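Local coordinates for protein serine repeat antigen 5 (Plasmodium falciparum, PDB 6X42) that has a papain-like cysteine protease fold and, as a pseudo-zymogen of the malaria parasite, is probably a pseudoprotease rather than an active peptidase, at residues A220-G225 / I241-W246. Sequence-based numbering, arbitrary orientation.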
loop_
_atom_site.group_PDB
_atom_site.type_symbol
_atom_site.label_atom_id
_atom_site.label_comp_id
_atom_site.label_asym_id
_atom_site.label_seq_id
_atom_site.Cartn_x
_atom_site.Cartn_y
_atom_site.Cartn_z
ATOM N N ALA A 220 -7.047 1.515 -3.165
ATOM C CA ALA A 220 -5.934 1.198 -2.289
ATOM C C ALA A 220 -4.701 2.020 -2.651
ATOM O O ALA A 220 -4.365 2.164 -3.822
ATOM C CB ALA A 220 -5.582 -0.280 -2.362
ATOM N N VAL A 221 -4.062 2.580 -1.622
ATOM C CA VAL A 221 -2.845 3.368 -1.698
ATOM C C VAL A 221 -1.899 2.843 -0.618
ATOM O O VAL A 221 -2.188 1.842 0.025
ATOM C CB VAL A 221 -3.132 4.873 -1.539
ATOM C CG1 VAL A 221 -3.968 5.386 -2.707
ATOM C CG2 VAL A 221 -3.826 5.153 -0.207
ATOM N N ASN A 222 -0.741 3.487 -0.435
ATOM C CA ASN A 222 0.158 3.098 0.651
ATOM C C ASN A 222 0.512 4.324 1.468
ATOM O O ASN A 222 0.857 5.370 0.913
ATOM C CB ASN A 222 1.442 2.458 0.127
ATOM C CG ASN A 222 1.179 1.190 -0.654
ATOM O OD1 ASN A 222 1.070 1.218 -1.883
ATOM N ND2 ASN A 222 1.034 0.070 0.061
ATOM N N ILE A 223 0.494 4.183 2.791
ATOM C CA ILE A 223 1.128 5.171 3.657
ATOM C C ILE A 223 2.585 4.776 3.792
ATOM O O ILE A 223 2.897 3.624 4.122
ATOM C CB ILE A 223 0.425 5.283 5.014
ATOM C CG1 ILE A 223 -1.002 5.794 4.840
ATOM C CG2 ILE A 223 1.224 6.200 5.937
ATOM C CD1 ILE A 223 -1.846 5.693 6.106
ATOM N N VAL A 224 3.478 5.716 3.480
ATOM C CA VAL A 224 4.909 5.448 3.385
ATOM C C VAL A 224 5.753 6.319 4.291
ATOM O O VAL A 224 6.973 6.125 4.343
ATOM C CB VAL A 224 5.404 5.531 1.924
ATOM C CG1 VAL A 224 4.584 4.605 1.045
ATOM C CG2 VAL A 224 5.383 6.962 1.384
ATOM N N GLY A 225 5.157 7.282 4.969
ATOM C CA GLY A 225 5.900 8.184 5.827
ATOM C C GLY A 225 4.932 9.153 6.469
ATOM O O GLY A 225 3.707 9.015 6.352
ATOM N N ILE A 241 2.415 10.737 4.425
ATOM C CA ILE A 241 2.893 10.705 3.045
ATOM C C ILE A 241 2.291 9.455 2.414
ATOM O O ILE A 241 2.455 8.342 2.935
ATOM C CB ILE A 241 4.430 10.681 2.960
ATOM C CG1 ILE A 241 5.047 11.847 3.734
ATOM C CG2 ILE A 241 4.850 10.692 1.502
ATOM C CD1 ILE A 241 6.561 11.809 3.763
ATOM N N VAL A 242 1.576 9.649 1.312
ATOM C CA VAL A 242 0.797 8.602 0.658
ATOM C C VAL A 242 1.289 8.425 -0.774
ATOM O O VAL A 242 1.414 9.394 -1.531
ATOM C CB VAL A 242 -0.710 8.932 0.679
ATOM C CG1 VAL A 242 -1.531 7.814 0.028
ATOM C CG2 VAL A 242 -1.183 9.181 2.096
ATOM N N ARG A 243 1.534 7.170 -1.139
ATOM C CA ARG A 243 1.877 6.750 -2.497
ATOM C C ARG A 243 0.615 6.317 -3.229
ATOM O O ARG A 243 -0.162 5.503 -2.720
ATOM C CB ARG A 243 2.846 5.571 -2.433
ATOM C CG ARG A 243 3.286 5.002 -3.788
ATOM C CD ARG A 243 4.219 3.878 -3.564
ATOM N NE ARG A 243 4.518 3.067 -4.734
ATOM C CZ ARG A 243 5.621 3.128 -5.473
ATOM N NH1 ARG A 243 6.521 4.075 -5.317
ATOM N NH2 ARG A 243 5.836 2.204 -6.381
ATOM N N ASN A 244 0.430 6.832 -4.442
ATOM C CA ASN A 244 -0.635 6.415 -5.348
ATOM C C ASN A 244 -0.024 5.685 -6.538
ATOM O O ASN A 244 1.195 5.673 -6.715
ATOM C CB ASN A 244 -1.447 7.639 -5.787
ATOM C CG ASN A 244 -2.875 7.322 -6.191
ATOM O OD1 ASN A 244 -3.295 6.170 -6.275
ATOM N ND2 ASN A 244 -3.631 8.382 -6.451
ATOM N N SER A 245 -0.890 5.084 -7.357
ATOM C CA SER A 245 -0.519 4.295 -8.521
ATOM C C SER A 245 -1.120 4.875 -9.806
ATOM O O SER A 245 -1.585 4.137 -10.686
ATOM C CB SER A 245 -0.880 2.820 -8.346
ATOM O OG SER A 245 -2.220 2.642 -7.939
ATOM N N TRP A 246 -1.097 6.206 -9.909
ATOM C CA TRP A 246 -1.611 6.931 -11.068
ATOM C C TRP A 246 -0.478 7.590 -11.843
ATOM O O TRP A 246 -0.695 8.549 -12.601
ATOM C CB TRP A 246 -2.687 7.937 -10.658
ATOM C CG TRP A 246 -3.958 7.313 -10.126
ATOM C CD1 TRP A 246 -4.314 5.998 -10.146
ATOM C CD2 TRP A 246 -5.038 8.008 -9.492
ATOM N NE1 TRP A 246 -5.540 5.831 -9.538
ATOM C CE2 TRP A 246 -6.010 7.053 -9.143
ATOM C CE3 TRP A 246 -5.271 9.354 -9.179
ATOM C CZ2 TRP A 246 -7.187 7.396 -8.476
ATOM C CZ3 TRP A 246 -6.441 9.688 -8.540
ATOM C CH2 TRP A 246 -7.383 8.714 -8.189
HETATM O O HOH W 1 -2.127 2.929 -5.165
#
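The carbonyl oxygen of Asn-222 receives the amide of Arg-243 (N to O 2.8 Å), lying in its carbonyl plane, and also the CA-H of Val-242, whose CA stands 3.2 Å from it. This doubly contacted oxygen lies in an antiparallel beta hairpin, strands 219-230 and 236-243, within the papain-like fold. Asn-222 N donates in return to Arg-243 O, completing a hydrogen-bonded pair; beyond it, Ile-223 and Val-242 form a non-hydrogen-bonded one. A classic beta bulge follows, Val-224 and Gly-225 both facing Ile-241. Val-224 N donates to Ile-241 O at 2.9 Å with an almost straight N-H...O angle of 177°. Ile-241 N, by contrast, reaches Gly-225 O from well above the carbonyl plane. At the bulge, Val-224 CG2 packs 3.8 Å from Ile-241 CG2, the two side chains crossing at about a right angle, while Val-224 CG1 lies against Arg-243 CB.

On the side of the sheet that carries Ile-223 and Val-242, Val-221 CG2 meets Val-242 CG1 at 3.5 Å. Val-242 has CG1 anti to its backbone N (chi1 -178°), which brings that methyl against both Val-221 and Asn-222 O. The extended Arg-243 chain carries its guanidinium to the carbonyls of Leu-42 and Gln-43, with Tyr-255 OH as a further partner of NH1. Asn-222 ND2 bonds the carbonyls of Ala-57, on helix 53-68, and Val-189, on strand 189-193.

Past the paired strands, Asn-244 OD1 approaches Val-221 CG1 and accepts bonds from Ser-245 N, above its amide plane, and from His-219 NE2. His-219 and Asn-244 probably match papain's catalytic His-Asn pair; Ser-53 probably replaces the cysteine, consistent with a pseudo-enzyme. A water bridges the diverging chains, donating to Ala-220 O at 2.7 Å and to Ser-245 OG at 2.8 Å.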